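Local coordinates for methoxy mycolic acid synthase 2 (Mycobacterium tuberculosis, PDB 1TPY), which converts a double bond of mycolic acid chains into a cis-cyclopropane ring, using a methylene group from S-adenosyl-L-methionine, at residues A[18-22]-A[253-258]; A[168-172]-A[273-278]. All coordinates share one frame; numbering follows the deposited sequence.

Contact 1 (A[18-22]-A[253-258]); sequences LSDDF and IQSEEV
Gln254 reaches from the junction of two helices across Phe22 to Leu18, and each part of its side chain has a different neighbour. From CB, the first torsion sets CG anti to the carbonyl carbon (chi1 -74°), and CG lies 3.7 Å from Phe22 CD1. A bend at the second torsion then turns the amide away from the aromatic ring and along Leu18, the amide and ring planes standing 68° apart. Its CD is 3.9 Å from Leu18 CD1, and NE2 comes closer still, 3.2 Å from the same methyl. At the other branch, OE1 faces Ser19 CB at a looser 4.2 Å. No hydrogen bond joins the segments; here the amide meets 18-22 through van der Waals contact.

On one flank of Gln254, Val258 CG1 sits 3.7 Å from Phe22 CZ, and its off-centre CH-pi approach lies 30° from the ring normal. Leu18 CD2 meets that same valine methyl tip to tip, so CG1 serves both apolar side chains. On the other flank, Ile253 spreads its two branches: CG2 packs at 3.8 Å from Ser19 OG, while CD1 lies 3.9 Å from Asp21 CB. Beyond the segments, Tyr262 meets Phe22 edge-to-face and Ala250 touches it as well, so the ring also touches helices 247-253 and 256-275.

Each segment holds an N-capped helix start: Ser19 OG accepts from Phe22 N, and Ser255 OG from Val258 N. The contact itself runs mainly through Leu18, Phe22, Ile253, Gln254 and Val258. It joins the N-terminal region, the side chain of Ser19 being about 6 Å from that of Asn98, which binds S-adenosyl-L-methionine, to the helical part of this cyclopropane synthase built on a Rossmann-like methyltransferase fold.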
ATOM      1  N   LEU A  18       7.161 -12.970  -5.921  1.00 30.19           N
ATOM      2  CA  LEU A  18       6.673 -14.325  -6.162  1.00 30.89           C
ATOM      3  C   LEU A  18       6.556 -14.593  -7.665  1.00 29.91           C
ATOM      4  O   LEU A  18       7.100 -15.569  -8.178  1.00 31.22           O
ATOM      5  CB  LEU A  18       5.298 -14.515  -5.512  1.00 31.11           C
ATOM      6  CG  LEU A  18       4.696 -15.910  -5.695  1.00 33.06           C
ATOM      7  CD1 LEU A  18       5.587 -16.933  -4.991  1.00 32.81           C
ATOM      8  CD2 LEU A  18       3.287 -15.954  -5.131  1.00 31.87           C
ATOM      9  N   SER A  19       5.839 -13.715  -8.356  1.00 29.14           N
ATOM     10  CA  SER A  19       5.634 -13.831  -9.795  1.00 28.82           C
ATOM     11  C   SER A  19       4.583 -12.838 -10.263  1.00 27.59           C
ATOM     12  O   SER A  19       3.458 -12.842  -9.772  1.00 27.28           O
ATOM     13  CB  SER A  19       5.172 -15.243 -10.165  1.00 28.45           C
ATOM     14  OG  SER A  19       4.666 -15.276 -11.489  1.00 28.65           O
ATOM     15  N   ASP A  20       4.950 -11.992 -11.217  1.00 27.22           N
ATOM     16  CA  ASP A  20       4.020 -11.007 -11.751  1.00 27.57           C
ATOM     17  C   ASP A  20       2.847 -11.703 -12.420  1.00 29.25           C
ATOM     18  O   ASP A  20       1.709 -11.234 -12.363  1.00 29.01           O
ATOM     19  CB  ASP A  20       4.732 -10.102 -12.753  1.00 25.45           C
ATOM     20  CG  ASP A  20       5.486  -8.984 -12.078  1.00 27.16           C
ATOM     21  OD1 ASP A  20       5.657  -9.051 -10.839  1.00 27.21           O
ATOM     22  OD2 ASP A  20       5.911  -8.044 -12.779  1.00 28.00           O
ATOM     23  N   ASP A  21       3.133 -12.829 -13.061  1.00 30.26           N
ATOM     24  CA  ASP A  21       2.099 -13.600 -13.729  1.00 31.64           C
ATOM     25  C   ASP A  21       1.069 -14.081 -12.711  1.00 30.01           C
ATOM     26  O   ASP A  21      -0.126 -14.092 -12.986  1.00 31.65           O
ATOM     27  CB  ASP A  21       2.726 -14.797 -14.447  1.00 34.07           C
ATOM     28  CG  ASP A  21       3.459 -14.397 -15.710  1.00 36.23           C
ATOM     29  OD1 ASP A  21       4.350 -15.153 -16.146  1.00 40.02           O
ATOM     30  OD2 ASP A  21       3.136 -13.330 -16.278  1.00 38.34           O
ATOM     31  N   PHE A  22       1.541 -14.472 -11.532  1.00 29.31           N
ATOM     32  CA  PHE A  22       0.644 -14.953 -10.486  1.00 29.28           C
ATOM     33  C   PHE A  22      -0.254 -13.830  -9.993  1.00 28.25           C
ATOM     34  O   PHE A  22      -1.469 -14.002  -9.883  1.00 28.11           O
ATOM     35  CB  PHE A  22       1.435 -15.523  -9.308  1.00 29.18           C
ATOM     36  CG  PHE A  22       0.569 -16.148  -8.251  1.00 33.14           C
ATOM     37  CD1 PHE A  22       0.025 -17.416  -8.437  1.00 32.50           C
ATOM     38  CD2 PHE A  22       0.253 -15.449  -7.086  1.00 34.50           C
ATOM     39  CE1 PHE A  22      -0.824 -17.978  -7.481  1.00 32.07           C
ATOM     40  CE2 PHE A  22      -0.596 -16.006  -6.126  1.00 33.34           C
ATOM     41  CZ  PHE A  22      -1.134 -17.272  -6.328  1.00 31.34           C
ATOM     42  N   ILE A 253       1.170 -21.904 -12.880  1.00 39.86           N
ATOM     43  CA  ILE A 253       2.213 -20.901 -12.688  1.00 40.08           C
ATOM     44  C   ILE A 253       3.018 -21.143 -11.417  1.00 39.99           C
ATOM     45  O   ILE A 253       4.230 -20.925 -11.387  1.00 39.19           O
ATOM     46  CB  ILE A 253       1.612 -19.483 -12.611  1.00 39.91           C
ATOM     47  CG1 ILE A 253       0.977 -19.120 -13.951  1.00 41.15           C
ATOM     48  CG2 ILE A 253       2.692 -18.473 -12.235  1.00 42.24           C
ATOM     49  CD1 ILE A 253       0.310 -17.766 -13.960  1.00 41.26           C
ATOM     50  N   GLN A 254       2.333 -21.583 -10.368  1.00 39.61           N
ATOM     51  CA  GLN A 254       2.970 -21.851  -9.089  1.00 38.83           C
ATOM     52  C   GLN A 254       2.692 -23.275  -8.618  1.00 38.91           C
ATOM     53  O   GLN A 254       3.388 -24.211  -9.010  1.00 39.23           O
ATOM     54  CB  GLN A 254       2.479 -20.851  -8.043  1.00 39.31           C
ATOM     55  CG  GLN A 254       3.054 -19.453  -8.187  1.00 40.25           C
ATOM     56  CD  GLN A 254       4.529 -19.387  -7.822  1.00 41.43           C
ATOM     57  OE1 GLN A 254       5.383 -19.131  -8.672  1.00 41.50           O
ATOM     58  NE2 GLN A 254       4.833 -19.624  -6.552  1.00 40.78           N
ATOM     59  N   SER A 255       1.675 -23.436  -7.777  1.00 38.36           N
ATOM     60  CA  SER A 255       1.321 -24.750  -7.251  1.00 37.33           C
ATOM     61  C   SER A 255       0.004 -24.677  -6.492  1.00 37.46           C
ATOM     62  O   SER A 255      -0.479 -23.588  -6.176  1.00 35.95           O
ATOM     63  CB  SER A 255       2.411 -25.246  -6.302  1.00 37.32           C
ATOM     64  OG  SER A 255       2.481 -24.433  -5.140  1.00 37.38           O
ATOM     65  N   GLU A 256      -0.573 -25.837  -6.197  1.00 36.71           N
ATOM     66  CA  GLU A 256      -1.825 -25.867  -5.462  1.00 37.42           C
ATOM     67  C   GLU A 256      -1.588 -25.306  -4.067  1.00 36.39           C
ATOM     68  O   GLU A 256      -2.463 -24.655  -3.490  1.00 35.87           O
ATOM     69  CB  GLU A 256      -2.368 -27.295  -5.374  1.00 39.65           C
ATOM     70  CG  GLU A 256      -3.721 -27.386  -4.681  1.00 44.97           C
ATOM     71  CD  GLU A 256      -4.559 -28.554  -5.174  1.00 49.28           C
ATOM     72  OE1 GLU A 256      -5.707 -28.706  -4.698  1.00 51.58           O
ATOM     73  OE2 GLU A 256      -4.075 -29.316  -6.039  1.00 51.07           O
ATOM     74  N   GLU A 257      -0.395 -25.554  -3.536  1.00 34.94           N
ATOM     75  CA  GLU A 257      -0.029 -25.072  -2.210  1.00 35.45           C
ATOM     76  C   GLU A 257      -0.067 -23.551  -2.163  1.00 34.35           C
ATOM     77  O   GLU A 257      -0.626 -22.963  -1.237  1.00 35.69           O
ATOM     78  CB  GLU A 257       1.371 -25.558  -1.829  1.00 38.07           C
ATOM     79  CG  GLU A 257       1.833 -25.090  -0.457  1.00 42.27           C
ATOM     80  CD  GLU A 257       3.159 -25.699  -0.043  1.00 43.65           C
ATOM     81  OE1 GLU A 257       3.248 -26.942   0.021  1.00 45.61           O
ATOM     82  OE2 GLU A 257       4.111 -24.935   0.224  1.00 46.72           O
ATOM     83  N   VAL A 258       0.534 -22.915  -3.165  1.00 32.65           N
ATOM     84  CA  VAL A 258       0.557 -21.460  -3.226  1.00 30.92           C
ATOM     85  C   VAL A 258      -0.852 -20.933  -3.471  1.00 29.69           C
ATOM     86  O   VAL A 258      -1.263 -19.937  -2.881  1.00 28.31           O
ATOM     87  CB  VAL A 258       1.500 -20.961  -4.339  1.00 31.36           C
ATOM     88  CG1 VAL A 258       1.297 -19.468  -4.568  1.00 30.55           C
ATOM     89  CG2 VAL A 258       2.945 -21.240  -3.944  1.00 29.96           C
TER

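Contact 2 (A[168-172]-A[273-278]). With 16A (cetyl-trimethyl-ammonium), chain D.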
ATOM      1  N   THR A 168      -2.627   3.533   4.803  1.00 19.11           N
ATOM      2  CA  THR A 168      -2.156   2.301   5.404  1.00 20.08           C
ATOM      3  C   THR A 168      -3.215   1.567   6.192  1.00 20.99           C
ATOM      4  O   THR A 168      -4.209   2.145   6.643  1.00 18.23           O
ATOM      5  CB  THR A 168      -0.965   2.560   6.363  1.00 20.40           C
ATOM      6  OG1 THR A 168      -0.585   1.334   6.997  1.00 21.13           O
ATOM      7  CG2 THR A 168      -1.345   3.561   7.437  1.00 18.76           C
ATOM      8  N   ILE A 169      -2.996   0.271   6.337  1.00 21.65           N
ATOM      9  CA  ILE A 169      -3.900  -0.550   7.106  1.00 22.21           C
ATOM     10  C   ILE A 169      -3.600  -0.193   8.549  1.00 22.53           C
ATOM     11  O   ILE A 169      -2.452   0.059   8.902  1.00 23.26           O
ATOM     12  CB  ILE A 169      -3.608  -2.040   6.888  1.00 22.75           C
ATOM     13  CG1 ILE A 169      -4.013  -2.439   5.471  1.00 21.25           C
ATOM     14  CG2 ILE A 169      -4.340  -2.880   7.937  1.00 22.05           C
ATOM     15  CD1 ILE A 169      -3.598  -3.841   5.099  1.00 22.23           C
ATOM     16  N   THR A 170      -4.636  -0.124   9.373  1.00 23.11           N
ATOM     17  CA  THR A 170      -4.442   0.170  10.781  1.00 24.11           C
ATOM     18  C   THR A 170      -5.173  -0.908  11.560  1.00 26.26           C
ATOM     19  O   THR A 170      -6.264  -1.336  11.177  1.00 27.94           O
ATOM     20  CB  THR A 170      -5.007   1.552  11.180  1.00 24.68           C
ATOM     21  OG1 THR A 170      -6.397   1.612  10.858  1.00 25.91           O
ATOM     22  CG2 THR A 170      -4.277   2.667  10.447  1.00 26.20           C
ATOM     23  N   GLY A 171      -4.555  -1.374  12.635  1.00 27.10           N
ATOM     24  CA  GLY A 171      -5.188  -2.385  13.447  1.00 25.13           C
ATOM     25  C   GLY A 171      -5.808  -1.683  14.635  1.00 25.44           C
ATOM     26  O   GLY A 171      -5.304  -0.654  15.086  1.00 25.53           O
ATOM     27  N   LEU A 172      -6.921  -2.208  15.125  1.00 24.45           N
ATOM     28  CA  LEU A 172      -7.563  -1.620  16.287  1.00 26.11           C
ATOM     29  C   LEU A 172      -6.732  -1.988  17.504  1.00 25.69           C
ATOM     30  O   LEU A 172      -6.103  -3.041  17.529  1.00 26.99           O
ATOM     31  CB  LEU A 172      -8.971  -2.188  16.478  1.00 24.32           C
ATOM     32  CG  LEU A 172     -10.154  -1.540  15.766  1.00 23.86           C
ATOM     33  CD1 LEU A 172     -10.006  -1.655  14.253  1.00 24.56           C
ATOM     34  CD2 LEU A 172     -11.428  -2.226  16.244  1.00 24.51           C
ATOM     35  N   PHE A 273     -11.638  -7.402   7.962  1.00 22.17           N
ATOM     36  CA  PHE A 273     -12.249  -6.095   7.716  1.00 25.14           C
ATOM     37  C   PHE A 273     -13.766  -6.150   7.863  1.00 26.81           C
ATOM     38  O   PHE A 273     -14.387  -5.207   8.354  1.00 29.22           O
ATOM     39  CB  PHE A 273     -11.899  -5.572   6.313  1.00 23.85           C
ATOM     40  CG  PHE A 273     -10.455  -5.204   6.144  1.00 23.77           C
ATOM     41  CD1 PHE A 273      -9.535  -6.134   5.670  1.00 24.74           C
ATOM     42  CD2 PHE A 273     -10.004  -3.937   6.502  1.00 23.44           C
ATOM     43  CE1 PHE A 273      -8.188  -5.809   5.560  1.00 23.89           C
ATOM     44  CE2 PHE A 273      -8.662  -3.605   6.397  1.00 23.91           C
ATOM     45  CZ  PHE A 273      -7.751  -4.545   5.925  1.00 24.84           C
ATOM     46  N   ARG A 274     -14.360  -7.254   7.427  1.00 28.28           N
ATOM     47  CA  ARG A 274     -15.804  -7.416   7.505  1.00 30.36           C
ATOM     48  C   ARG A 274     -16.251  -7.379   8.963  1.00 31.12           C
ATOM     49  O   ARG A 274     -17.207  -6.686   9.311  1.00 31.12           O
ATOM     50  CB  ARG A 274     -16.219  -8.742   6.863  1.00 31.92           C
ATOM     51  CG  ARG A 274     -17.713  -8.891   6.672  1.00 34.58           C
ATOM     52  CD  ARG A 274     -18.061 -10.240   6.079  1.00 35.22           C
ATOM     53  NE  ARG A 274     -17.422 -10.442   4.787  1.00 36.35           N
ATOM     54  CZ  ARG A 274     -16.594 -11.446   4.509  1.00 35.18           C
ATOM     55  NH1 ARG A 274     -16.063 -11.542   3.297  1.00 31.33           N
ATOM     56  NH2 ARG A 274     -16.294 -12.349   5.439  1.00 30.55           N
ATOM     57  N   VAL A 275     -15.553  -8.131   9.810  1.00 30.48           N
ATOM     58  CA  VAL A 275     -15.863  -8.170  11.235  1.00 30.23           C
ATOM     59  C   VAL A 275     -15.499  -6.828  11.859  1.00 29.53           C
ATOM     60  O   VAL A 275     -16.226  -6.303  12.697  1.00 29.34           O
ATOM     61  CB  VAL A 275     -15.064  -9.279  11.953  1.00 32.93           C
ATOM     62  CG1 VAL A 275     -15.338  -9.236  13.457  1.00 32.75           C
ATOM     63  CG2 VAL A 275     -15.439 -10.646  11.377  1.00 33.32           C
ATOM     64  N   GLY A 276     -14.362  -6.279  11.441  1.00 28.18           N
ATOM     65  CA  GLY A 276     -13.921  -5.000  11.962  1.00 27.26           C
ATOM     66  C   GLY A 276     -12.648  -5.058  12.789  1.00 25.67           C
ATOM     67  O   GLY A 276     -12.295  -4.078  13.441  1.00 26.83           O
ATOM     68  N   TYR A 277     -11.953  -6.190  12.773  1.00 25.02           N
ATOM     69  CA  TYR A 277     -10.712  -6.313  13.538  1.00 23.98           C
ATOM     70  C   TYR A 277      -9.655  -5.362  12.999  1.00 25.22           C
ATOM     71  O   TYR A 277      -8.848  -4.817  13.751  1.00 23.51           O
ATOM     72  CB  TYR A 277     -10.165  -7.740  13.463  1.00 23.69           C
ATOM     73  CG  TYR A 277     -10.931  -8.744  14.286  1.00 23.46           C
ATOM     74  CD1 TYR A 277     -11.624  -9.783  13.674  1.00 22.60           C
ATOM     75  CD2 TYR A 277     -10.963  -8.655  15.677  1.00 22.68           C
ATOM     76  CE1 TYR A 277     -12.333 -10.712  14.418  1.00 23.21           C
ATOM     77  CE2 TYR A 277     -11.671  -9.580  16.436  1.00 22.62           C
ATOM     78  CZ  TYR A 277     -12.354 -10.606  15.799  1.00 23.12           C
ATOM     79  OH  TYR A 277     -13.067 -11.520  16.531  1.00 22.09           O
ATOM     80  N   ILE A 278      -9.676  -5.175  11.681  1.00 26.15           N
ATOM     81  CA  ILE A 278      -8.723  -4.321  10.994  1.00 26.15           C
ATOM     82  C   ILE A 278      -9.449  -3.179  10.284  1.00 27.13           C
ATOM     83  O   ILE A 278     -10.628  -3.297   9.930  1.00 26.70           O
ATOM     84  CB  ILE A 278      -7.930  -5.143   9.954  1.00 28.20           C
ATOM     85  CG1 ILE A 278      -7.266  -6.344  10.634  1.00 29.99           C
ATOM     86  CG2 ILE A 278      -6.878  -4.282   9.293  1.00 29.06           C
ATOM     87  CD1 ILE A 278      -6.245  -5.975  11.690  1.00 29.77           C
TER
HETATM   88  C1  16A D1901      -4.825  -7.226   1.763  1.00 28.91           C
HETATM   89  C2  16A D1901      -3.875  -7.390   2.950  1.00 29.99           C
HETATM   90  C3  16A D1901      -4.655  -7.325   4.273  1.00 30.46           C
HETATM   91  C4  16A D1901      -3.821  -7.496   5.535  1.00 29.63           C
HETATM   92  C5  16A D1901      -4.741  -7.410   6.764  1.00 28.27           C
HETATM   93  C6  16A D1901      -4.045  -7.563   8.126  1.00 27.62           C
HETATM   94  C7  16A D1901      -3.365  -8.912   8.466  1.00 26.89           C
HETATM   95  C8  16A D1901      -2.291  -8.923   9.582  1.00 27.69           C
HETATM   96  C9  16A D1901      -1.159  -7.872   9.486  1.00 27.18           C
HETATM   97  C10 16A D1901      -0.214  -7.982   8.266  1.00 26.67           C
HETATM   98  C11 16A D1901       0.593  -6.708   7.913  1.00 28.97           C
HETATM   99  C12 16A D1901       1.174  -6.672   6.491  1.00 31.66           C
HETATM  100  C13 16A D1901       0.339  -5.797   5.549  1.00 33.07           C
HETATM  101  C14 16A D1901       0.873  -5.849   4.119  1.00 35.34           C
HETATM  102  C15 16A D1901      -0.176  -5.172   3.220  1.00 36.54           C
HETATM  103  C16 16A D1901       0.268  -5.349   1.753  1.00 37.00           C
HETATM  104  N1  16A D1901      -0.476  -4.882   0.504  1.00 37.05           N
HETATM  105  C17 16A D1901      -0.118  -5.098  -0.772  1.00 37.68           C
HETATM  106  C18 16A D1901      -1.919  -5.336   0.540  1.00 36.84           C
HETATM  107  C19 16A D1901      -0.553  -3.372   0.531  1.00 36.17           C
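Ile169 and Ile278 meet methyl to methyl, with CG2 of Ile169 only 3.2 Å from CG2 of Ile278; so short a carbon pair may partly reflect coordinate error at 2.2 Å resolution. Their side chains run obliquely past one another. Ile278 CG2 also lies 3.6 Å from Thr170 O, while CB of Ile278 lies over one face of the Phe273 ring, toward its rim. Ile169 reaches the same ring differently: its CD1 comes to the edge, near the ring plane, at 4.3 Å from CZ of Phe273. With CG1 anti to the carbonyl carbon and the chain then extended (chi2 172°), Ile169 carries CD1 on to the bound cetyl-trimethyl-ammonium, 3.7 Å from C4 of the ligand. Phe273 CE1 approaches C5 of the ligand at 4.0 Å, so both residues line the pocket of the alkyl chain. Cys269, the active-site residue by similarity, lies about 5 Å from the Phe273 side chain.

Backbone pairing accompanies this apolar core. Gly171 and Ile278 form an antiparallel non-hydrogen-bonded pair with CA atoms 4.7 Å apart, where strand 278-286 lies beside strand 163-171. Inserted between 163-171 and 221-227, strand 278-286 completes the 3-2-1-4-5-7-6 sheet order of class I S-adenosylmethionine-dependent methyltransferases. Backbone hydrogen bonds of Thr170 with Asp279 and of Thr168 with Asn281 continue the ladder.

The partly exposed end is put together differently. Across this contact Leu172 meets peptide oxygens, not side chains: CD1 is 3.4 Å from Gly276 O, and Tyr277 O is another close neighbour of that methyl. No hydrogen bond crosses here. Gly276, with phi of 114°, turns the chain out of helix 256-275, and beyond it the Tyr277 hydroxyl hydrogen-bonds to Pro183 O.

Read from the N terminus, the chain supplies 18-22 first and 168-172 second, then returns with 253-258 to close contact 1 over 231 residues and with 273-278 to close contact 2 over 101. Because the segments alternate, the two loops cross rather than nest. Helix 256-275 serves both: its beginning belongs to contact 1 and its end to contact 2, which separates their centres by 27 Å and their nearest atoms by about 17 Å. Contact 1 therefore ties helix 20-24 and the loop before it to the junction of helices 247-253 and 256-275, while contact 2 joins the other end of helix 256-275, and the strand that follows, to the central sheet.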